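Local coordinates for Glp_546_48378_50642 (Giardia intestinalis, PDB 2QVW), which cleaves double-stranded RNA into 21 to 23 bp siRNAs with its two RNase III domains, feeding the RNA interference pathway, at residues L345-T350 with E651-A656; A351-L356 with G538-S543; A360-L365 with Y647-L652. All blocks are in the same frame, centred on the assembly; numbering follows the deposited sequence.

Contact 1. Residues L345-T350 with E651-A656; sequences LGFIVT and ELLGDA. With MN (manganese (II) ion), chain G.
T350 reaches across to helix 648-669 with both branches of its side chain. Its methyl CG2 lands on the branch point of L652, 3.8 Å from CG, while OG1 and CB rest against the methyl of A656. That hydroxyl is already spent inside its own helix: OG1 donates to G346 O at 2.8 Å, from above the carbonyl plane, and the same oxygen also accepts from T350 N. The bond fixes the rotation about chi1 (-58°), which leaves CG2 aimed at the leucine. A656 fits in between, its CB also lying 4.0 Å from F347 CA. The segments run nearly antiparallel (161°), their axes 9.2 Å apart at closest, and belong to the intramolecular pairing that sets Dicer's two RNase III centres side by side, as in the RNase III dimer. F347 presents a ring edge to A656 CB and to L653, with CE1 4.0 Å from L653 CD1; L732 of helix 718-735 touches both F347 and L653. D655 and E651, next in sequence to A656 and L652, face elsewhere on the helix: D655 OD1 binds a manganese ion at 2.6 Å together with E686, and E651 binds another with D722 and E725.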
loop_
_atom_site.group_PDB
_atom_site.type_symbol
_atom_site.label_atom_id
_atom_site.label_comp_id
_atom_site.label_asym_id
_atom_site.label_seq_id
_atom_site.Cartn_x
_atom_site.Cartn_y
_atom_site.Cartn_z
ATOM N N LEU A 345 12.500 7.800 -5.664
ATOM C CA LEU A 345 12.327 8.880 -6.611
ATOM C C LEU A 345 13.670 9.546 -6.807
ATOM O O LEU A 345 14.060 9.864 -7.924
ATOM C CB LEU A 345 11.332 9.896 -6.062
ATOM C CG LEU A 345 11.386 11.300 -6.673
ATOM C CD1 LEU A 345 11.253 11.234 -8.186
ATOM C CD2 LEU A 345 10.277 12.139 -6.085
ATOM N N GLY A 346 14.378 9.757 -5.704
ATOM C CA GLY A 346 15.680 10.392 -5.773
ATOM C C GLY A 346 16.669 9.582 -6.581
ATOM O O GLY A 346 17.406 10.127 -7.407
ATOM N N PHE A 347 16.691 8.275 -6.341
ATOM C CA PHE A 347 17.601 7.387 -7.056
ATOM C C PHE A 347 17.316 7.319 -8.552
ATOM O O PHE A 347 18.237 7.343 -9.368
ATOM C CB PHE A 347 17.547 5.975 -6.480
ATOM C CG PHE A 347 18.201 4.957 -7.353
ATOM C CD1 PHE A 347 19.493 5.154 -7.806
ATOM C CD2 PHE A 347 17.513 3.821 -7.756
ATOM C CE1 PHE A 347 20.092 4.234 -8.656
ATOM C CE2 PHE A 347 18.099 2.893 -8.603
ATOM C CZ PHE A 347 19.389 3.098 -9.057
ATOM N N ILE A 348 16.042 7.211 -8.911
ATOM C CA ILE A 348 15.650 7.143 -10.311
ATOM C C ILE A 348 16.196 8.370 -11.013
ATOM O O ILE A 348 16.935 8.273 -11.993
ATOM C CB ILE A 348 14.102 7.139 -10.472
ATOM C CG1 ILE A 348 13.486 5.935 -9.740
ATOM C CG2 ILE A 348 13.731 7.130 -11.960
ATOM C CD1 ILE A 348 13.720 4.603 -10.411
ATOM N N VAL A 349 15.828 9.530 -10.491
ATOM C CA VAL A 349 16.247 10.800 -11.058
ATOM C C VAL A 349 17.748 10.911 -11.231
ATOM O O VAL A 349 18.218 11.332 -12.284
ATOM C CB VAL A 349 15.744 11.977 -10.192
ATOM C CG1 VAL A 349 16.214 13.310 -10.776
ATOM C CG2 VAL A 349 14.231 11.951 -10.134
ATOM N N THR A 350 18.498 10.538 -10.201
ATOM C CA THR A 350 19.953 10.596 -10.258
ATOM C C THR A 350 20.489 9.743 -11.402
ATOM O O THR A 350 21.376 10.162 -12.151
ATOM C CB THR A 350 20.576 10.080 -8.972
ATOM O OG1 THR A 350 20.101 10.854 -7.862
ATOM C CG2 THR A 350 22.095 10.178 -9.055
ATOM N N GLU A 651 30.218 7.666 -7.445
ATOM C CA GLU A 651 29.897 7.997 -6.065
ATOM C C GLU A 651 28.493 8.582 -5.988
ATOM O O GLU A 651 27.672 8.167 -5.157
ATOM C CB GLU A 651 30.888 9.022 -5.539
ATOM C CG GLU A 651 30.729 9.318 -4.076
ATOM C CD GLU A 651 31.054 10.752 -3.744
ATOM O OE1 GLU A 651 31.830 11.380 -4.498
ATOM O OE2 GLU A 651 30.534 11.249 -2.721
ATOM N N LEU A 652 28.233 9.557 -6.859
ATOM C CA LEU A 652 26.940 10.218 -6.911
ATOM C C LEU A 652 25.839 9.189 -6.971
ATOM O O LEU A 652 24.859 9.259 -6.231
ATOM C CB LEU A 652 26.842 11.103 -8.141
ATOM C CG LEU A 652 25.479 11.765 -8.313
ATOM C CD1 LEU A 652 25.239 12.737 -7.186
ATOM C CD2 LEU A 652 25.429 12.486 -9.637
ATOM N N LEU A 653 26.009 8.223 -7.860
ATOM C CA LEU A 653 25.017 7.173 -8.019
ATOM C C LEU A 653 24.941 6.274 -6.786
ATOM O O LEU A 653 23.858 5.932 -6.316
ATOM C CB LEU A 653 25.354 6.321 -9.239
ATOM C CG LEU A 653 24.251 5.379 -9.706
ATOM C CD1 LEU A 653 23.168 6.170 -10.415
ATOM C CD2 LEU A 653 24.830 4.362 -10.639
ATOM N N GLY A 654 26.098 5.883 -6.270
ATOM C CA GLY A 654 26.103 5.026 -5.109
ATOM C C GLY A 654 25.367 5.677 -3.960
ATOM O O GLY A 654 24.531 5.056 -3.307
ATOM N N ASP A 655 25.675 6.941 -3.713
ATOM C CA ASP A 655 25.042 7.642 -2.621
ATOM C C ASP A 655 23.533 7.452 -2.719
ATOM O O ASP A 655 22.886 6.991 -1.773
ATOM C CB ASP A 655 25.397 9.121 -2.680
ATOM C CG ASP A 655 25.231 9.813 -1.337
ATOM O OD1 ASP A 655 24.123 9.734 -0.763
ATOM O OD2 ASP A 655 26.209 10.433 -0.852
ATOM N N ALA A 656 22.986 7.786 -3.884
ATOM C CA ALA A 656 21.553 7.683 -4.143
ATOM C C ALA A 656 20.976 6.291 -3.882
ATOM O O ALA A 656 20.029 6.140 -3.109
ATOM C CB ALA A 656 21.271 8.100 -5.574
HETATM MN MN MN G . 24.253 8.141 1.268
#

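Contact 2. Residues A351-L356 with G538-S543; sequences ARLLCL and GLWLGS
R352 lies over the indole of W540 with the start of its side chain and grips the backbone of 538-543 with its end. Its CB sits above one face of the six-membered ring, 3.5 Å from the centroid and 14° off the normal, a CH-pi contact; CG follows over NE1 and CE2. The chain then bends twice, at chi2 and chi3, which lifts the guanidinium well clear of the indole face and stands its plane almost perpendicular to the indole, 88° apart. The group is too far from the ring to stack on it and spends its edge on carbonyls. NH1 donates to W540 O at 2.8 Å, slightly tilted from the carbonyl plane, and to S543 O at 3.2 Å, on a lone pair in the carbonyl plane. NH2 adds a weak bond to S543 O.

The indole edge is taken by leucines: L356 CD2 meets CE3 of W540 at 3.9 Å, in the ring plane, the two side chains crossing at about a right angle, and L353 CD2 comes up to CZ3. The other methyl of L356, CD1, packs against L539 CB. Beyond them, S543 turns its CB toward C355, while S543 OG folds back to donate to L539 O at 3.1 Å, an oxygen that also accepts from S543 N.

The two segments cross at 108°, joining the end of helix 330-356 of the first RNase III domain to the C-terminal part of helix 528-542. V565 touches R352 and C355 from a loop. Because R352 takes W540 O in the C-terminal part of the helix, along with S543 O in the loop, its positive charge is probably complementary to the negative pole of that helix.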
loop_
_atom_site.group_PDB
_atom_site.type_symbol
_atom_site.label_atom_id
_atom_site.label_comp_id
_atom_site.label_asym_id
_atom_site.label_seq_id
_atom_site.Cartn_x
_atom_site.Cartn_y
_atom_site.Cartn_z
ATOM N N ALA A 351 19.944 8.540 -11.530
ATOM C CA ALA A 351 20.355 7.620 -12.574
ATOM C C ALA A 351 20.011 8.125 -13.964
ATOM O O ALA A 351 20.890 8.252 -14.809
ATOM C CB ALA A 351 19.707 6.265 -12.342
ATOM N N ARG A 352 18.731 8.413 -14.195
ATOM C CA ARG A 352 18.268 8.877 -15.499
ATOM C C ARG A 352 18.853 10.209 -15.972
ATOM O O ARG A 352 19.009 10.418 -17.172
ATOM C CB ARG A 352 16.742 8.932 -15.508
ATOM C CG ARG A 352 16.091 7.563 -15.570
ATOM C CD ARG A 352 16.415 6.880 -16.892
ATOM N NE ARG A 352 17.638 6.085 -16.860
ATOM C CZ ARG A 352 18.364 5.782 -17.937
ATOM N NH1 ARG A 352 17.999 6.216 -19.132
ATOM N NH2 ARG A 352 19.450 5.029 -17.825
ATOM N N LEU A 353 19.178 11.099 -15.038
ATOM C CA LEU A 353 19.769 12.393 -15.391
ATOM C C LEU A 353 21.223 12.196 -15.822
ATOM O O LEU A 353 21.708 12.870 -16.735
ATOM C CB LEU A 353 19.723 13.366 -14.203
ATOM C CG LEU A 353 18.456 14.173 -13.909
ATOM C CD1 LEU A 353 18.620 14.962 -12.638
ATOM C CD2 LEU A 353 18.182 15.115 -15.039
ATOM N N LEU A 354 21.917 11.281 -15.148
ATOM C CA LEU A 354 23.307 10.980 -15.467
ATOM C C LEU A 354 23.401 10.639 -16.947
ATOM O O LEU A 354 24.278 11.133 -17.648
ATOM C CB LEU A 354 23.786 9.785 -14.642
ATOM C CG LEU A 354 24.879 9.965 -13.576
ATOM C CD1 LEU A 354 24.510 11.081 -12.636
ATOM C CD2 LEU A 354 25.056 8.667 -12.795
ATOM N N CYS A 355 22.487 9.787 -17.408
ATOM C CA CYS A 355 22.438 9.366 -18.797
ATOM C C CYS A 355 21.869 10.429 -19.724
ATOM O O CYS A 355 22.267 10.527 -20.884
ATOM C CB CYS A 355 21.607 8.093 -18.933
ATOM S SG CYS A 355 22.386 6.628 -18.247
ATOM N N LEU A 356 20.936 11.229 -19.229
ATOM C CA LEU A 356 20.345 12.260 -20.071
ATOM C C LEU A 356 21.330 13.391 -20.329
ATOM O O LEU A 356 21.251 14.075 -21.345
ATOM C CB LEU A 356 19.088 12.816 -19.418
ATOM C CG LEU A 356 18.345 13.878 -20.223
ATOM C CD1 LEU A 356 18.034 13.360 -21.623
ATOM C CD2 LEU A 356 17.069 14.244 -19.491
ATOM N N GLY A 538 11.406 9.122 -24.182
ATOM C CA GLY A 538 12.348 8.201 -24.791
ATOM C C GLY A 538 13.799 8.449 -24.430
ATOM O O GLY A 538 14.528 7.513 -24.152
ATOM N N LEU A 539 14.233 9.700 -24.451
ATOM C CA LEU A 539 15.610 10.007 -24.093
ATOM C C LEU A 539 15.833 9.865 -22.598
ATOM O O LEU A 539 16.946 9.572 -22.153
ATOM C CB LEU A 539 15.964 11.428 -24.505
ATOM C CG LEU A 539 16.535 11.565 -25.908
ATOM C CD1 LEU A 539 16.641 13.027 -26.276
ATOM C CD2 LEU A 539 17.896 10.884 -25.952
ATOM N N TRP A 540 14.767 10.089 -21.828
ATOM C CA TRP A 540 14.818 9.984 -20.376
ATOM C C TRP A 540 15.193 8.563 -20.015
ATOM O O TRP A 540 16.256 8.329 -19.437
ATOM C CB TRP A 540 13.458 10.367 -19.777
ATOM C CG TRP A 540 13.327 10.157 -18.289
ATOM C CD1 TRP A 540 12.628 9.161 -17.666
ATOM C CD2 TRP A 540 13.916 10.948 -17.238
ATOM N NE1 TRP A 540 12.740 9.277 -16.298
ATOM C CE2 TRP A 540 13.524 10.363 -16.006
ATOM C CE3 TRP A 540 14.733 12.092 -17.214
ATOM C CZ2 TRP A 540 13.921 10.884 -14.762
ATOM C CZ3 TRP A 540 15.127 12.613 -15.973
ATOM C CH2 TRP A 540 14.719 12.005 -14.767
ATOM N N LEU A 541 14.342 7.613 -20.390
ATOM C CA LEU A 541 14.606 6.214 -20.082
ATOM C C LEU A 541 15.387 5.481 -21.152
ATOM O O LEU A 541 15.570 4.271 -21.072
ATOM C CB LEU A 541 13.299 5.461 -19.835
ATOM C CG LEU A 541 11.956 6.197 -19.823
ATOM C CD1 LEU A 541 11.467 6.426 -21.240
ATOM C CD2 LEU A 541 10.950 5.345 -19.073
ATOM N N GLY A 542 15.867 6.214 -22.144
ATOM C CA GLY A 542 16.606 5.578 -23.219
ATOM C C GLY A 542 18.119 5.680 -23.175
ATOM O O GLY A 542 18.805 4.685 -23.421
ATOM N N SER A 543 18.641 6.865 -22.868
ATOM C CA SER A 543 20.080 7.067 -22.835
ATOM C C SER A 543 20.851 5.938 -22.140
ATOM O O SER A 543 20.533 5.519 -21.013
ATOM C CB SER A 543 20.397 8.423 -22.202
ATOM O OG SER A 543 19.876 9.463 -23.025
#

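Contact 3. Residues A360-L365 with Y647-L652; sequences ASVGTL and YQKLEL
The first turns of two helices, 362-373 and 648-669, come together here, with V362 and K649 the nearest backbone pair at 6.5 Å between CA atoms. K649 crosses the gap at the loop end. Its chain is fully extended beyond CG, with chi2 to chi4 all close to 180°, and it brings CE and NZ up to the carbonyl of A360. The bond from NZ to A360 O is weak, at 3.2 Å; the ammonium has a stronger partner in Y547 O. Farther along, L365 and V362 meet different branches of L652. L365 CD1 packs on L652 CD2 at 4.0 Å, the two side chains angled across one another, whereas V362 CG1 lies 4.1 Å from L652 CD1 as the two side chains run past each other in opposite directions. The second methyl of V362, CG2, rests near the backbone O of Q648.

S361 stands at the N-cap position of its helix. Its O accepts from L365 N and from T364 OG1, the latter at 2.8 Å, so the first turn is tied to the residue just before it. The contact ties this helix of the first RNase III domain to the start of the helix in the second that carries E651, a manganese ligand. Methyl packing holds the middle, while the buried lysine charge is met by neutral carbonyls, of A360 in a loop and Y547 in strand 545-547, and is probably only partly compensated by these two oxygens.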
loop_
_atom_site.group_PDB
_atom_site.type_symbol
_atom_site.label_atom_id
_atom_site.label_comp_id
_atom_site.label_asym_id
_atom_site.label_seq_id
_atom_site.Cartn_x
_atom_site.Cartn_y
_atom_site.Cartn_z
ATOM N N ALA A 360 27.280 16.422 -18.167
ATOM C CA ALA A 360 27.053 17.340 -17.057
ATOM C C ALA A 360 27.919 17.000 -15.845
ATOM O O ALA A 360 28.392 15.865 -15.703
ATOM C CB ALA A 360 25.586 17.327 -16.671
ATOM N N SER A 361 28.130 17.989 -14.979
ATOM C CA SER A 361 28.932 17.794 -13.778
ATOM C C SER A 361 28.031 17.445 -12.596
ATOM O O SER A 361 26.851 17.787 -12.583
ATOM C CB SER A 361 29.709 19.072 -13.443
ATOM O OG SER A 361 28.847 20.085 -12.934
ATOM N N VAL A 362 28.594 16.767 -11.604
ATOM C CA VAL A 362 27.851 16.395 -10.405
ATOM C C VAL A 362 27.130 17.622 -9.889
ATOM O O VAL A 362 25.936 17.590 -9.637
ATOM C CB VAL A 362 28.787 15.907 -9.285
ATOM C CG1 VAL A 362 27.988 15.624 -8.040
ATOM C CG2 VAL A 362 29.540 14.663 -9.732
ATOM N N GLY A 363 27.874 18.705 -9.733
ATOM C CA GLY A 363 27.291 19.931 -9.243
ATOM C C GLY A 363 25.999 20.228 -9.957
ATOM O O GLY A 363 24.967 20.364 -9.320
ATOM N N THR A 364 26.049 20.316 -11.282
ATOM C CA THR A 364 24.860 20.623 -12.069
ATOM C C THR A 364 23.891 19.452 -12.077
ATOM O O THR A 364 22.692 19.632 -12.268
ATOM C CB THR A 364 25.232 20.998 -13.515
ATOM O OG1 THR A 364 26.139 20.026 -14.034
ATOM C CG2 THR A 364 25.907 22.363 -13.561
ATOM N N LEU A 365 24.409 18.246 -11.864
ATOM C CA LEU A 365 23.566 17.055 -11.836
ATOM C C LEU A 365 22.776 17.039 -10.546
ATOM O O LEU A 365 21.736 16.398 -10.463
ATOM C CB LEU A 365 24.407 15.777 -11.937
ATOM C CG LEU A 365 24.933 15.386 -13.323
ATOM C CD1 LEU A 365 25.750 14.119 -13.239
ATOM C CD2 LEU A 365 23.776 15.189 -14.254
ATOM N N TYR A 647 36.096 8.488 -10.337
ATOM C CA TYR A 647 35.015 7.925 -9.523
ATOM C C TYR A 647 33.951 8.948 -9.120
ATOM O O TYR A 647 33.037 8.637 -8.355
ATOM C CB TYR A 647 35.600 7.261 -8.267
ATOM C CG TYR A 647 35.925 8.217 -7.130
ATOM C CD1 TYR A 647 34.908 8.772 -6.343
ATOM C CD2 TYR A 647 37.251 8.548 -6.821
ATOM C CE1 TYR A 647 35.196 9.623 -5.281
ATOM C CE2 TYR A 647 37.550 9.406 -5.754
ATOM C CZ TYR A 647 36.513 9.935 -4.990
ATOM O OH TYR A 647 36.783 10.771 -3.926
ATOM N N GLN A 648 34.064 10.162 -9.647
ATOM C CA GLN A 648 33.129 11.242 -9.329
ATOM C C GLN A 648 31.644 10.914 -9.431
ATOM O O GLN A 648 30.900 11.051 -8.456
ATOM C CB GLN A 648 33.429 12.459 -10.211
ATOM C CG GLN A 648 34.740 13.143 -9.887
ATOM C CD GLN A 648 34.843 13.496 -8.413
ATOM O OE1 GLN A 648 35.049 12.622 -7.556
ATOM N NE2 GLN A 648 34.689 14.784 -8.105
ATOM N N LYS A 649 31.207 10.494 -10.611
ATOM C CA LYS A 649 29.799 10.200 -10.815
ATOM C C LYS A 649 29.351 8.882 -10.186
ATOM O O LYS A 649 28.216 8.763 -9.707
ATOM C CB LYS A 649 29.487 10.227 -12.313
ATOM C CG LYS A 649 29.695 11.597 -12.959
ATOM C CD LYS A 649 29.365 11.569 -14.434
ATOM C CE LYS A 649 29.551 12.929 -15.066
ATOM N NZ LYS A 649 29.322 12.893 -16.533
ATOM N N LEU A 650 30.236 7.892 -10.187
ATOM C CA LEU A 650 29.911 6.609 -9.590
ATOM C C LEU A 650 29.445 6.868 -8.167
ATOM O O LEU A 650 28.410 6.362 -7.728
ATOM C CB LEU A 650 31.140 5.709 -9.562
ATOM C CG LEU A 650 31.525 4.989 -10.851
ATOM C CD1 LEU A 650 32.907 4.422 -10.699
ATOM C CD2 LEU A 650 30.533 3.882 -11.154
ATOM N N GLU A 651 30.218 7.666 -7.445
ATOM C CA GLU A 651 29.897 7.997 -6.065
ATOM C C GLU A 651 28.493 8.582 -5.988
ATOM O O GLU A 651 27.672 8.167 -5.157
ATOM C CB GLU A 651 30.888 9.022 -5.539
ATOM C CG GLU A 651 30.729 9.318 -4.076
ATOM C CD GLU A 651 31.054 10.752 -3.744
ATOM O OE1 GLU A 651 31.830 11.380 -4.498
ATOM O OE2 GLU A 651 30.534 11.249 -2.721
ATOM N N LEU A 652 28.233 9.557 -6.859
ATOM C CA LEU A 652 26.940 10.218 -6.911
ATOM C C LEU A 652 25.839 9.189 -6.971
ATOM O O LEU A 652 24.859 9.259 -6.231
ATOM C CB LEU A 652 26.842 11.103 -8.141
ATOM C CG LEU A 652 25.479 11.765 -8.313
ATOM C CD1 LEU A 652 25.239 12.737 -7.186
ATOM C CD2 LEU A 652 25.429 12.486 -9.637
#

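Contacts 1 and 3 share helix 648-669 and join the two RNase III domains, whereas contact 2 fastens helix 330-356, the helix contact 1 also uses, to helix 528-542. L354 is where they meet: it touches both L652 and L365, so one leucine of 351-356 packs into both domain-pairing contacts. Contacts 1 and 2 are buried and contact 3 only partly so. Contact 1 has no hydrogen bond between its segments, contact 2 sets an arginine on backbone carbonyls beside an aromatic face, and contact 3 adds a weak lysine bond to methyl packing. Manganese ligands appear in 1 and 3, on helix 648-669.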